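Local structure of response regulator (Colwellia psychrerythraea, 3EQZ) at residues E24-N29 against F118-S123; C16-T21 against I110-L115; N4-V9 against G28-F33; D48-D53 against S73-I78; L77-G82 against I103-K108. The protein probably serves in signal transduction as a response regulator, built on a receiver domain of the CheY type. All blocks are in the same frame, centred on the assembly; numbering follows the deposited sequence.

Contact 1 of 5, residues E24-N29 against F118-S123; sequences EPIFGN and FLTSLS
Ile-26 and Phe-27, in the loop after helix 13-23, lean against one side of helix 112-124, where Leu-119, Thr-120 and Ser-123 receive them. The tight part is the Phe-27 ring. Its CZ lies 3.7 Å from Ser-123 CA and its CE2 3.6 Å from Leu-119 O, both approaching obliquely, while the carbonyl carbon of Leu-122 stands at the ring edge, near its plane. The same ring also packs on Ile-49 of the sheet and on Ser-2 and Asn-4, and it is buried. Ile-26 covers the less buried side. With CG1 anti to the carbonyl carbon (chi1 -56°), CG2 is left anti to the backbone N and lies 4.0 Å from Ser-123 CB, and the other branch runs out so that CD1 reaches Thr-120 OG1 at 3.6 Å and Leu-119 CB at 4.0 Å, its chain at about a right angle to the Leu-119 side chain. Both Ile-26 and Thr-120 remain partly exposed. No hydrogen bond joins the two segments. The hydroxyls next to Ile-26 are engaged apart from it, Thr-120 OG1 with Thr-116 O and Ser-123 OG with Ser-2 N. Cohesion between loop and helix is therefore apolar, and the serine and threonine present mainly carbon and already-bonded oxygen to it.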
# COMPACT_ATOMS: atom_id res chain seq x y z
N GLU B 24 -8.61 15.45 27.57
CA GLU B 24 -9.55 15.86 28.59
C GLU B 24 -9.78 17.38 28.66
O GLU B 24 -10.89 17.83 28.89
CB GLU B 24 -9.12 15.33 29.96
CG GLU B 24 -10.25 15.36 30.98
CD GLU B 24 -9.98 14.43 32.19
OE1 GLU B 24 -8.81 14.02 32.37
OE2 GLU B 24 -10.93 14.11 32.94
N PRO B 25 -8.73 18.20 28.45
CA PRO B 25 -9.03 19.65 28.50
C PRO B 25 -9.96 20.07 27.39
O PRO B 25 -10.57 21.15 27.46
CB PRO B 25 -7.64 20.30 28.29
CG PRO B 25 -6.69 19.34 28.93
CD PRO B 25 -7.28 17.95 28.48
N ILE B 26 -10.10 19.24 26.36
CA ILE B 26 -10.89 19.64 25.20
C ILE B 26 -12.25 18.96 25.21
O ILE B 26 -13.26 19.59 24.96
CB ILE B 26 -10.13 19.33 23.85
CG1 ILE B 26 -8.76 20.03 23.87
CG2 ILE B 26 -11.00 19.75 22.67
CD1 ILE B 26 -7.71 19.57 22.86
N PHE B 27 -12.27 17.64 25.46
CA PHE B 27 -13.54 16.92 25.55
C PHE B 27 -13.57 16.31 26.94
O PHE B 27 -12.96 15.28 27.18
CB PHE B 27 -13.60 15.74 24.53
CG PHE B 27 -13.75 16.16 23.09
CD1 PHE B 27 -15.00 16.19 22.49
CD2 PHE B 27 -12.64 16.53 22.34
CE1 PHE B 27 -15.16 16.59 21.15
CE2 PHE B 27 -12.78 16.91 20.98
CZ PHE B 27 -14.04 16.95 20.39
N GLY B 28 -14.30 16.92 27.86
CA GLY B 28 -14.22 16.50 29.24
C GLY B 28 -14.75 15.11 29.48
O GLY B 28 -14.30 14.45 30.40
N ASN B 29 -15.70 14.65 28.66
CA ASN B 29 -16.32 13.32 28.80
C ASN B 29 -15.50 12.23 28.13
O ASN B 29 -15.94 11.62 27.15
CB ASN B 29 -17.75 13.32 28.21
CG ASN B 29 -18.67 14.31 28.93
OD1 ASN B 29 -18.58 14.49 30.17
ND2 ASN B 29 -19.55 14.98 28.16
N PHE B 118 -5.87 19.30 16.12
CA PHE B 118 -6.98 18.57 15.50
C PHE B 118 -8.23 18.43 16.39
O PHE B 118 -9.37 18.66 15.96
CB PHE B 118 -6.52 17.19 15.00
CG PHE B 118 -7.65 16.40 14.39
CD1 PHE B 118 -8.23 16.80 13.19
CD2 PHE B 118 -8.15 15.27 15.02
CE1 PHE B 118 -9.31 16.09 12.64
CE2 PHE B 118 -9.20 14.56 14.48
CZ PHE B 118 -9.77 14.95 13.28
N LEU B 119 -8.05 17.98 17.64
CA LEU B 119 -9.22 17.83 18.51
C LEU B 119 -9.88 19.19 18.80
O LEU B 119 -11.09 19.30 18.91
CB LEU B 119 -8.81 17.17 19.81
CG LEU B 119 -8.31 15.70 19.71
CD1 LEU B 119 -7.81 15.20 21.04
CD2 LEU B 119 -9.43 14.80 19.20
N THR B 120 -9.08 20.24 18.92
CA THR B 120 -9.65 21.58 19.01
C THR B 120 -10.54 21.90 17.81
O THR B 120 -11.71 22.27 18.00
CB THR B 120 -8.55 22.63 19.24
OG1 THR B 120 -7.85 22.28 20.44
CG2 THR B 120 -9.13 24.08 19.38
N SER B 121 -10.06 21.74 16.58
CA SER B 121 -10.98 22.03 15.45
C SER B 121 -12.20 21.09 15.45
O SER B 121 -13.32 21.49 15.08
CB SER B 121 -10.27 21.97 14.10
OG SER B 121 -9.88 20.63 13.81
N LEU B 122 -11.99 19.84 15.88
CA LEU B 122 -13.05 18.84 15.87
C LEU B 122 -14.18 19.30 16.80
O LEU B 122 -15.38 19.25 16.45
CB LEU B 122 -12.51 17.45 16.24
CG LEU B 122 -13.50 16.28 16.17
CD1 LEU B 122 -14.11 16.17 14.79
CD2 LEU B 122 -12.86 14.91 16.60
N SER B 123 -13.77 19.79 17.97
CA SER B 123 -14.68 20.33 18.97
C SER B 123 -15.44 21.55 18.43
O SER B 123 -16.64 21.64 18.58
CB SER B 123 -13.86 20.79 20.15
OG SER B 123 -14.67 21.15 21.23

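Contact 2 of 5, residues C16-T21 against I110-L115; sequences CNLLKT and INTEVL
Ile-110 meets Leu-18 and Leu-19 of helix 13-23 with two separate branches. At CB the chain divides. Chi1, which places CG1, is -147°, off a staggered value, and leaves CG2 between the backbone N and the carbonyl carbon. There CG2 comes 3.5 Å from Leu-18 CD2, and these two side chains slide past one another in opposite directions. The other branch leaves through CG1 to CD1, which lies 4.2 Å from Leu-19 CD2, the chains crossing at about a right angle; the same CD1 also packs on Ile-80 of the sheet. Leu-19 CD2 has a second neighbour across the contact, Leu-115 CD2 at 3.6 Å, again with perpendicular chains. In the receiver-domain fold, a parallel sheet covered by helices on both faces, helices 13-23 and 112-124 lie side by side on one face, and Leu-19 reaches Ile-8 and Ile-80 beneath them. The second helix starts here: Asn-111 is its N-cap, and Asn-111 OD1 accepts from Val-114 N at 2.9 Å. The N-H points nearly straight at the oxygen (167°), although the donor stands 46° out of the amide carbonyl plane. Farther out the packing thins, Leu-18 CD1 reaching Thr-112 CG2 at 4.2 Å where both residues are partly exposed. On the first helix, Thr-21 OG1 turns back to donate to Leu-18 O at 2.8 Å. The same helix start reaches the second subunit, where Glu-113 and Val-114 pack on Ser-121 of that chain.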
# COMPACT_ATOMS: atom_id res chain seq x y z
N CYS B 16 -1.70 5.42 26.68
CA CYS B 16 -3.08 5.67 27.05
C CYS B 16 -3.32 6.93 27.90
O CYS B 16 -4.24 7.75 27.65
CB CYS B 16 -3.62 4.45 27.80
SG CYS B 16 -5.42 4.42 27.82
N ASN B 17 -2.53 7.05 28.96
CA ASN B 17 -2.59 8.19 29.86
C ASN B 17 -2.20 9.50 29.13
O ASN B 17 -2.81 10.59 29.37
CB ASN B 17 -1.63 7.99 31.03
CG ASN B 17 -1.47 9.23 31.84
OD1 ASN B 17 -0.42 9.91 31.80
ND2 ASN B 17 -2.56 9.61 32.53
N LEU B 18 -1.20 9.40 28.26
CA LEU B 18 -0.82 10.56 27.46
C LEU B 18 -1.98 11.06 26.61
O LEU B 18 -2.31 12.25 26.64
CB LEU B 18 0.41 10.29 26.60
CG LEU B 18 0.67 11.37 25.55
CD1 LEU B 18 1.22 12.68 26.15
CD2 LEU B 18 1.63 10.81 24.50
N LEU B 19 -2.65 10.15 25.88
CA LEU B 19 -3.84 10.52 25.08
C LEU B 19 -4.88 11.16 25.97
O LEU B 19 -5.48 12.20 25.65
CB LEU B 19 -4.46 9.31 24.36
CG LEU B 19 -3.61 8.73 23.23
CD1 LEU B 19 -4.16 7.37 22.68
CD2 LEU B 19 -3.43 9.78 22.06
N LYS B 20 -5.15 10.49 27.08
CA LYS B 20 -6.14 11.04 28.01
C LYS B 20 -5.83 12.47 28.49
O LYS B 20 -6.72 13.30 28.62
CB LYS B 20 -6.35 10.14 29.23
CG LYS B 20 -7.55 10.63 30.05
CD LYS B 20 -8.01 9.62 31.11
CE LYS B 20 -9.41 9.98 31.55
NZ LYS B 20 -9.87 9.18 32.74
N THR B 21 -4.57 12.77 28.78
CA THR B 21 -4.26 14.11 29.23
C THR B 21 -4.40 15.14 28.09
O THR B 21 -4.70 16.30 28.35
CB THR B 21 -2.87 14.20 29.89
OG1 THR B 21 -1.85 13.88 28.93
CG2 THR B 21 -2.77 13.23 31.09
N ILE B 110 3.46 10.11 19.15
CA ILE B 110 2.44 11.05 18.82
C ILE B 110 2.98 12.49 18.82
O ILE B 110 3.72 12.85 19.72
CB ILE B 110 1.31 10.87 19.86
CG1 ILE B 110 -0.04 11.14 19.24
CG2 ILE B 110 1.59 11.65 21.10
CD1 ILE B 110 -0.71 9.84 18.90
N ASN B 111 2.62 13.28 17.82
CA ASN B 111 2.89 14.72 17.86
C ASN B 111 1.75 15.38 18.63
O ASN B 111 0.62 15.49 18.14
CB ASN B 111 3.07 15.32 16.44
CG ASN B 111 3.40 16.79 16.48
OD1 ASN B 111 2.79 17.54 17.21
ND2 ASN B 111 4.37 17.21 15.71
N THR B 112 2.00 15.74 19.86
CA THR B 112 0.89 16.17 20.72
C THR B 112 0.36 17.53 20.27
O THR B 112 -0.82 17.82 20.42
CB THR B 112 1.35 16.27 22.20
OG1 THR B 112 2.42 17.20 22.25
CG2 THR B 112 1.88 14.92 22.70
N GLU B 113 1.24 18.36 19.70
CA GLU B 113 0.78 19.63 19.12
C GLU B 113 -0.27 19.37 18.04
O GLU B 113 -1.35 19.99 18.07
CB GLU B 113 1.98 20.45 18.55
CG GLU B 113 1.63 21.82 17.96
CD GLU B 113 2.86 22.58 17.33
OE1 GLU B 113 3.93 21.99 17.11
OE2 GLU B 113 2.71 23.79 17.07
N VAL B 114 0.04 18.51 17.07
CA VAL B 114 -0.93 18.25 15.97
C VAL B 114 -2.24 17.65 16.52
O VAL B 114 -3.32 18.02 16.09
CB VAL B 114 -0.36 17.29 14.86
CG1 VAL B 114 -1.45 16.84 13.90
CG2 VAL B 114 0.74 17.97 14.08
N LEU B 115 -2.14 16.74 17.49
CA LEU B 115 -3.34 16.10 18.04
C LEU B 115 -4.22 17.13 18.79
O LEU B 115 -5.43 17.14 18.68
CB LEU B 115 -2.94 14.93 18.96
CG LEU B 115 -4.15 14.21 19.58
CD1 LEU B 115 -5.18 13.70 18.58
CD2 LEU B 115 -3.70 13.02 20.47

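Contact 3 of 5, residues N4-V9 against G28-F33; sequences NRVFIV and GNVEAF
Phe-7 and Phe-33 share one first torsion, CG anti to the carbonyl carbon (chi1 -64° and -70°), which lays their side chains next to each other and pointing the same way. Phe-33 CE2 arrives at the edge of the Phe-7 ring, near its plane, 3.5 Å from Phe-7 CD1. Glu-31, paired with Phe-7 in the ladder, has an extended side chain that brings OE1 to 4.0 Å from Phe-7 CE1. On the other face, Val-30 CG2, anti to its own backbone N, is directed at Ile-8 CD1 (3.6 Å), and Ala-32 CB lies 4.1 Å from Ile-8 CB. These strands, 6-9 and 30-33, open the fold as a beta-alpha-beta unit around helix 13-23, whose Cys-16, Leu-19 and Val-23 cover the face of Ile-8, Val-30 and Ala-32. Their axes diverge by 20°, and the parallel ladder alternates donors: Val-6 N to Asn-29 O at 3.1 Å, Glu-31 N to Val-6 O, Ile-8 N to Glu-31 O, and Phe-33 N to Ile-8 O, the shortest at 2.7 Å. At Asn-29, the centre of an inverse gamma turn, a water bridges the segments: it donates to Asn-4 O at 2.8 Å and accepts from Asn-29 N at 2.8 Å. The Phe-7 ring also turns its edge, at CZ, over the guanidinium face of Arg-5, whose NH2 forms a salt bridge with Asp-48.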
# COMPACT_ATOMS: atom_id res chain seq x y z
N ASN B 4 -19.11 15.67 23.33
CA ASN B 4 -19.09 14.30 22.79
C ASN B 4 -18.35 13.36 23.73
O ASN B 4 -17.37 13.73 24.41
CB ASN B 4 -18.40 14.21 21.42
CG ASN B 4 -18.95 15.21 20.38
OD1 ASN B 4 -18.99 16.41 20.64
ND2 ASN B 4 -19.31 14.71 19.19
N ARG B 5 -18.81 12.12 23.78
CA ARG B 5 -18.01 11.11 24.46
C ARG B 5 -16.79 10.76 23.58
O ARG B 5 -16.93 10.59 22.35
CB ARG B 5 -18.85 9.87 24.77
CG ARG B 5 -20.12 10.16 25.64
CD ARG B 5 -20.84 8.84 26.07
NE ARG B 5 -21.22 8.03 24.90
CZ ARG B 5 -21.83 6.84 24.98
NH1 ARG B 5 -22.14 6.34 26.18
NH2 ARG B 5 -22.14 6.15 23.90
N VAL B 6 -15.61 10.69 24.19
CA VAL B 6 -14.40 10.21 23.51
C VAL B 6 -14.02 8.92 24.23
O VAL B 6 -14.04 8.89 25.46
CB VAL B 6 -13.26 11.22 23.56
CG1 VAL B 6 -12.00 10.67 22.87
CG2 VAL B 6 -13.69 12.54 22.91
N PHE B 7 -13.75 7.86 23.49
CA PHE B 7 -13.29 6.59 24.08
C PHE B 7 -11.90 6.35 23.58
O PHE B 7 -11.69 6.29 22.35
CB PHE B 7 -14.20 5.44 23.64
CG PHE B 7 -15.62 5.59 24.15
CD1 PHE B 7 -15.97 5.14 25.42
CD2 PHE B 7 -16.59 6.19 23.37
CE1 PHE B 7 -17.29 5.29 25.93
CE2 PHE B 7 -17.93 6.35 23.87
CZ PHE B 7 -18.27 5.91 25.15
N ILE B 8 -10.97 6.22 24.51
CA ILE B 8 -9.60 5.91 24.20
C ILE B 8 -9.37 4.41 24.44
O ILE B 8 -9.56 3.92 25.56
CB ILE B 8 -8.60 6.68 25.11
CG1 ILE B 8 -8.75 8.17 24.88
CG2 ILE B 8 -7.12 6.21 24.83
CD1 ILE B 8 -8.13 9.06 25.95
N VAL B 9 -8.96 3.70 23.38
CA VAL B 9 -8.75 2.26 23.45
C VAL B 9 -7.26 1.93 23.16
O VAL B 9 -6.76 2.05 22.03
CB VAL B 9 -9.71 1.52 22.51
CG1 VAL B 9 -9.69 0.02 22.76
CG2 VAL B 9 -11.13 2.14 22.63
N GLY B 28 -14.30 16.92 27.86
CA GLY B 28 -14.22 16.50 29.24
C GLY B 28 -14.75 15.11 29.48
O GLY B 28 -14.30 14.45 30.40
N ASN B 29 -15.70 14.65 28.66
CA ASN B 29 -16.32 13.32 28.80
C ASN B 29 -15.50 12.23 28.13
O ASN B 29 -15.94 11.62 27.15
CB ASN B 29 -17.75 13.32 28.21
CG ASN B 29 -18.67 14.31 28.93
OD1 ASN B 29 -18.58 14.49 30.17
ND2 ASN B 29 -19.55 14.98 28.16
N VAL B 30 -14.32 11.97 28.64
CA VAL B 30 -13.42 11.07 27.98
C VAL B 30 -13.20 9.89 28.92
O VAL B 30 -13.07 10.05 30.14
CB VAL B 30 -12.10 11.78 27.64
CG1 VAL B 30 -11.42 12.32 28.90
CG2 VAL B 30 -11.14 10.84 26.91
N GLU B 31 -13.19 8.70 28.34
CA GLU B 31 -13.05 7.50 29.11
C GLU B 31 -12.01 6.60 28.43
O GLU B 31 -12.05 6.40 27.22
CB GLU B 31 -14.42 6.82 29.19
CG GLU B 31 -14.35 5.42 29.75
CD GLU B 31 -15.66 4.93 30.42
OE1 GLU B 31 -16.78 5.18 29.89
OE2 GLU B 31 -15.54 4.26 31.48
N ALA B 32 -11.07 6.07 29.20
CA ALA B 32 -10.03 5.26 28.64
C ALA B 32 -10.22 3.79 29.00
O ALA B 32 -10.48 3.47 30.17
CB ALA B 32 -8.67 5.76 29.11
N PHE B 33 -10.08 2.91 28.00
CA PHE B 33 -10.19 1.45 28.18
C PHE B 33 -8.86 0.77 27.89
O PHE B 33 -8.37 0.83 26.75
CB PHE B 33 -11.21 0.88 27.19
CG PHE B 33 -12.61 1.26 27.52
CD1 PHE B 33 -13.44 0.39 28.20
CD2 PHE B 33 -13.09 2.52 27.21
CE1 PHE B 33 -14.72 0.76 28.53
CE2 PHE B 33 -14.36 2.90 27.56
CZ PHE B 33 -15.18 2.02 28.20
O HOH W 1 -16.54 15.74 26.18

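Contact 4 of 5, residues D48-D53 against S73-I78; sequences DIIILD and SPASLI
The central strand 49-53 and its neighbour 76-81 in the parallel sheet, joined through helix 60-70 as a beta-alpha-beta unit, meet here with Ile-49, Ile-50 and Ile-51 paired with Ser-76, Leu-77 and Ile-78. The hydrogen bonds run in parallel register: Ser-76 N to Asp-48 O, Ile-50 N to Ser-76 O, Ile-78 N to Ile-50 O at 2.7 Å and Leu-52 N to Ile-78 O at 2.7 Å. On the face shared with helix 60-70, Ile-50 uses both branches. CD1 is 3.6 Å from Ala-75 CB, and CG2 is 3.7 Å from Leu-77 CD1. Leu-77 CG is anti to the backbone N (chi1 -176°), and with chi2 at 62° CD1 turns toward Ile-50. On the other face Ile-78 CD1 fits between two isoleucines, 3.8 Å from Ile-49 CG2 and 4.0 Å from Ile-51 CG1. At the strand beginnings a water donates to Asp-48 O (2.9 Å) and accepts from Ser-76 OG (2.7 Å), so that carbonyl has two partners. Asp-53 ends its strand beside Asp-10, and its OD1 forms a salt bridge with Lys-108, a position consistent with the signalling aspartate of CheY-like domains. Branched apolar chains thus fill both faces of the sheet centre while polar groups gather at the strand ends, and the four N-H groups that face across this pair are each met by a carbonyl of the partner segment.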
# COMPACT_ATOMS: atom_id res chain seq x y z
N ASP B 48 -20.22 9.85 19.09
CA ASP B 48 -19.05 9.34 19.81
C ASP B 48 -17.78 9.39 18.91
O ASP B 48 -17.86 9.24 17.67
CB ASP B 48 -19.30 7.91 20.34
CG ASP B 48 -20.48 7.84 21.35
OD1 ASP B 48 -20.75 8.85 22.10
OD2 ASP B 48 -21.17 6.79 21.39
N ILE B 49 -16.64 9.63 19.53
CA ILE B 49 -15.33 9.63 18.88
C ILE B 49 -14.45 8.55 19.53
O ILE B 49 -14.32 8.49 20.75
CB ILE B 49 -14.63 10.95 19.08
CG1 ILE B 49 -15.44 12.08 18.40
CG2 ILE B 49 -13.21 10.87 18.50
CD1 ILE B 49 -15.23 13.46 19.13
N ILE B 50 -13.89 7.66 18.73
CA ILE B 50 -13.09 6.55 19.25
C ILE B 50 -11.65 6.79 18.82
O ILE B 50 -11.39 6.97 17.62
CB ILE B 50 -13.54 5.21 18.67
CG1 ILE B 50 -15.04 4.98 18.96
CG2 ILE B 50 -12.64 4.06 19.15
CD1 ILE B 50 -15.63 3.85 18.09
N ILE B 51 -10.74 6.82 19.78
CA ILE B 51 -9.32 6.87 19.45
C ILE B 51 -8.78 5.48 19.69
O ILE B 51 -8.78 5.00 20.83
CB ILE B 51 -8.56 7.94 20.25
CG1 ILE B 51 -9.21 9.33 20.04
CG2 ILE B 51 -7.05 7.92 19.95
CD1 ILE B 51 -8.58 10.45 20.96
N LEU B 52 -8.34 4.83 18.61
CA LEU B 52 -7.99 3.42 18.66
C LEU B 52 -6.50 3.21 18.37
O LEU B 52 -6.03 3.55 17.26
CB LEU B 52 -8.84 2.61 17.67
CG LEU B 52 -8.52 1.08 17.54
CD1 LEU B 52 -8.64 0.32 18.90
CD2 LEU B 52 -9.37 0.36 16.45
N ASP B 53 -5.75 2.70 19.36
CA ASP B 53 -4.37 2.32 19.09
C ASP B 53 -4.42 0.94 18.45
O ASP B 53 -5.15 0.11 18.93
CB ASP B 53 -3.46 2.31 20.35
CG ASP B 53 -1.95 2.06 20.01
OD1 ASP B 53 -1.15 3.04 20.03
OD2 ASP B 53 -1.57 0.92 19.67
N SER B 73 -21.01 0.29 13.43
CA SER B 73 -20.87 1.46 14.25
C SER B 73 -20.87 2.77 13.44
O SER B 73 -20.22 2.89 12.39
CB SER B 73 -19.61 1.36 15.11
OG SER B 73 -19.46 2.49 15.98
N PRO B 74 -21.61 3.77 13.94
CA PRO B 74 -21.68 5.05 13.26
C PRO B 74 -20.65 6.04 13.84
O PRO B 74 -20.57 7.17 13.39
CB PRO B 74 -23.15 5.48 13.53
CG PRO B 74 -23.39 4.99 14.94
CD PRO B 74 -22.58 3.68 15.06
N ALA B 75 -19.85 5.60 14.81
CA ALA B 75 -18.99 6.50 15.57
C ALA B 75 -17.82 7.00 14.70
O ALA B 75 -17.46 6.36 13.75
CB ALA B 75 -18.43 5.79 16.84
N SER B 76 -17.26 8.16 15.01
CA SER B 76 -16.05 8.64 14.30
C SER B 76 -14.88 7.88 14.89
O SER B 76 -14.83 7.64 16.12
CB SER B 76 -15.81 10.12 14.51
OG SER B 76 -16.89 10.87 14.00
N LEU B 77 -13.93 7.54 14.02
CA LEU B 77 -12.79 6.76 14.41
C LEU B 77 -11.45 7.44 14.09
O LEU B 77 -11.23 7.93 12.95
CB LEU B 77 -12.89 5.38 13.76
CG LEU B 77 -11.87 4.29 14.07
CD1 LEU B 77 -11.94 3.95 15.51
CD2 LEU B 77 -12.17 3.07 13.18
N ILE B 78 -10.56 7.45 15.07
CA ILE B 78 -9.18 7.92 14.88
C ILE B 78 -8.24 6.76 15.17
O ILE B 78 -8.42 6.07 16.16
CB ILE B 78 -8.83 9.07 15.84
CG1 ILE B 78 -9.68 10.30 15.51
CG2 ILE B 78 -7.36 9.36 15.79
CD1 ILE B 78 -9.87 11.35 16.67
O HOH W 2 -18.63 11.40 15.94

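Contact 5 of 5, residues L77-G82 against I103-K108; sequences LILISG and INTFTK
Phe-106 turns the edge of its ring to Ile-78: CG2 of the isoleucine lies near the ring plane, 3.6 Å from Phe-106 CD2 and 3.7 Å from Phe-106 CE2, with the two side chains meeting at an oblique angle. Val-114, Leu-115 and Phe-118 of helix 112-124 also pack on this ring. Ile-78 is also met from the start of strand 101-107. There Ile-103 CG1 occupies the sterically demanding site between its backbone N and carbonyl carbon (chi1 58°), which sets it 3.6 Å from Ile-78 CG1 and 3.4 Å from Leu-77 O. Strands 76-81 and 101-107, linked by helix 87-97, form the last beta-alpha-beta unit of the sheet, 101-107 being its outermost strand within this chain, and their short axes differ by only 13°. Along them Ile-103 N donates to Leu-77 O at 2.8 Å, Phe-106 N to Leu-79 O and Ser-81 N to Phe-106 O. The bond from Leu-79 N to Asn-104 O is longer, 3.3 Å. On the opposite face Thr-105 CG2 approaches Leu-79 CB at 4.1 Å, and Leu-88 and Glu-92 of helix 87-97 pack on that threonine. Farther along, Lys-108, bent at its third torsion, sends CD past Ile-80 CG2 (3.7 Å) at about a right angle, and its NZ continues to a salt bridge with Asp-53. Asn-104 packs on Phe-118 and on Val-114 of the second subunit.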
# COMPACT_ATOMS: atom_id res chain seq x y z
N LEU B 77 -13.93 7.54 14.02
CA LEU B 77 -12.79 6.76 14.41
C LEU B 77 -11.45 7.44 14.09
O LEU B 77 -11.23 7.93 12.95
CB LEU B 77 -12.89 5.38 13.76
CG LEU B 77 -11.87 4.29 14.07
CD1 LEU B 77 -11.94 3.95 15.51
CD2 LEU B 77 -12.17 3.07 13.18
N ILE B 78 -10.56 7.45 15.07
CA ILE B 78 -9.18 7.92 14.88
C ILE B 78 -8.24 6.76 15.17
O ILE B 78 -8.42 6.07 16.16
CB ILE B 78 -8.83 9.07 15.84
CG1 ILE B 78 -9.68 10.30 15.51
CG2 ILE B 78 -7.36 9.36 15.79
CD1 ILE B 78 -9.87 11.35 16.67
N LEU B 79 -7.28 6.49 14.28
CA LEU B 79 -6.41 5.37 14.44
C LEU B 79 -5.02 5.83 14.75
O LEU B 79 -4.52 6.77 14.15
CB LEU B 79 -6.38 4.50 13.20
CG LEU B 79 -7.71 4.02 12.66
CD1 LEU B 79 -7.44 3.37 11.29
CD2 LEU B 79 -8.38 2.98 13.66
N ILE B 80 -4.37 5.13 15.66
CA ILE B 80 -3.03 5.52 16.07
C ILE B 80 -2.10 4.34 16.00
O ILE B 80 -2.49 3.24 16.37
CB ILE B 80 -3.02 6.11 17.46
CG1 ILE B 80 -4.04 7.30 17.49
CG2 ILE B 80 -1.56 6.59 17.77
CD1 ILE B 80 -3.92 8.22 18.67
N SER B 81 -0.88 4.59 15.48
CA SER B 81 0.15 3.53 15.34
C SER B 81 1.42 4.08 14.70
O SER B 81 1.38 5.15 14.09
CB SER B 81 -0.40 2.43 14.40
OG SER B 81 0.28 1.21 14.64
N GLY B 82 2.51 3.32 14.73
CA GLY B 82 3.66 3.59 13.79
C GLY B 82 3.30 3.68 12.29
O GLY B 82 2.47 2.92 11.77
N ILE B 103 -11.75 9.45 10.63
CA ILE B 103 -11.63 10.90 10.44
C ILE B 103 -10.16 11.40 10.49
O ILE B 103 -9.88 12.50 10.05
CB ILE B 103 -12.45 11.64 11.47
CG1 ILE B 103 -11.98 11.25 12.88
CG2 ILE B 103 -13.97 11.41 11.23
CD1 ILE B 103 -12.49 12.22 13.91
N ASN B 104 -9.24 10.56 10.95
CA ASN B 104 -7.85 10.91 10.94
C ASN B 104 -7.07 9.76 11.47
O ASN B 104 -7.66 8.85 12.07
CB ASN B 104 -7.62 12.15 11.83
CG ASN B 104 -6.36 12.95 11.41
OD1 ASN B 104 -5.71 12.61 10.44
ND2 ASN B 104 -6.07 14.00 12.14
N THR B 105 -5.75 9.77 11.21
CA THR B 105 -4.79 8.86 11.78
C THR B 105 -3.55 9.61 12.27
O THR B 105 -3.26 10.71 11.82
CB THR B 105 -4.31 7.75 10.75
OG1 THR B 105 -3.50 8.35 9.73
CG2 THR B 105 -5.53 7.04 10.09
N PHE B 106 -2.84 9.02 13.22
CA PHE B 106 -1.65 9.62 13.81
C PHE B 106 -0.60 8.58 14.00
O PHE B 106 -0.87 7.56 14.59
CB PHE B 106 -1.96 10.20 15.21
CG PHE B 106 -2.89 11.37 15.16
CD1 PHE B 106 -2.39 12.69 15.15
CD2 PHE B 106 -4.27 11.17 15.09
CE1 PHE B 106 -3.27 13.81 15.10
CE2 PHE B 106 -5.17 12.29 15.02
CZ PHE B 106 -4.66 13.60 15.02
N THR B 107 0.62 8.89 13.56
CA THR B 107 1.75 8.00 13.78
C THR B 107 2.26 8.18 15.19
O THR B 107 2.13 9.26 15.79
CB THR B 107 2.89 8.26 12.78
OG1 THR B 107 3.36 9.59 12.95
CG2 THR B 107 2.35 8.18 11.35
N LYS B 108 2.78 7.09 15.73
CA LYS B 108 3.47 7.15 16.98
C LYS B 108 4.99 7.25 16.69
O LYS B 108 5.44 6.86 15.61
CB LYS B 108 3.14 5.91 17.77
CG LYS B 108 2.11 6.15 18.80
CD LYS B 108 1.39 4.90 19.10
CE LYS B 108 2.25 3.97 19.81
NZ LYS B 108 1.47 2.85 20.41

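In the fold
Contacts 3, 4 and 5 are ladders of one parallel sheet, each across a beta-alpha-beta unit; contact 4 is central and the most buried, whereas contacts 3 and 5 reach the sheet's two outermost strands, on opposite sides of the chain's centre. Contacts 4 and 5 share strand 76-81 and are tied by the Asp-53 to Lys-108 salt bridge, as contacts 3 and 4 are by Arg-5 and Asp-48. Contacts 1 and 2, farther out, both use helix 112-124 and have no hydrogen bonds between their segments: they are held by packing, in contact 1 partly against helix backbone atoms. That helix joins them to the sheet through Phe-118, Leu-122 and Leu-115, and it also touches the second subunit.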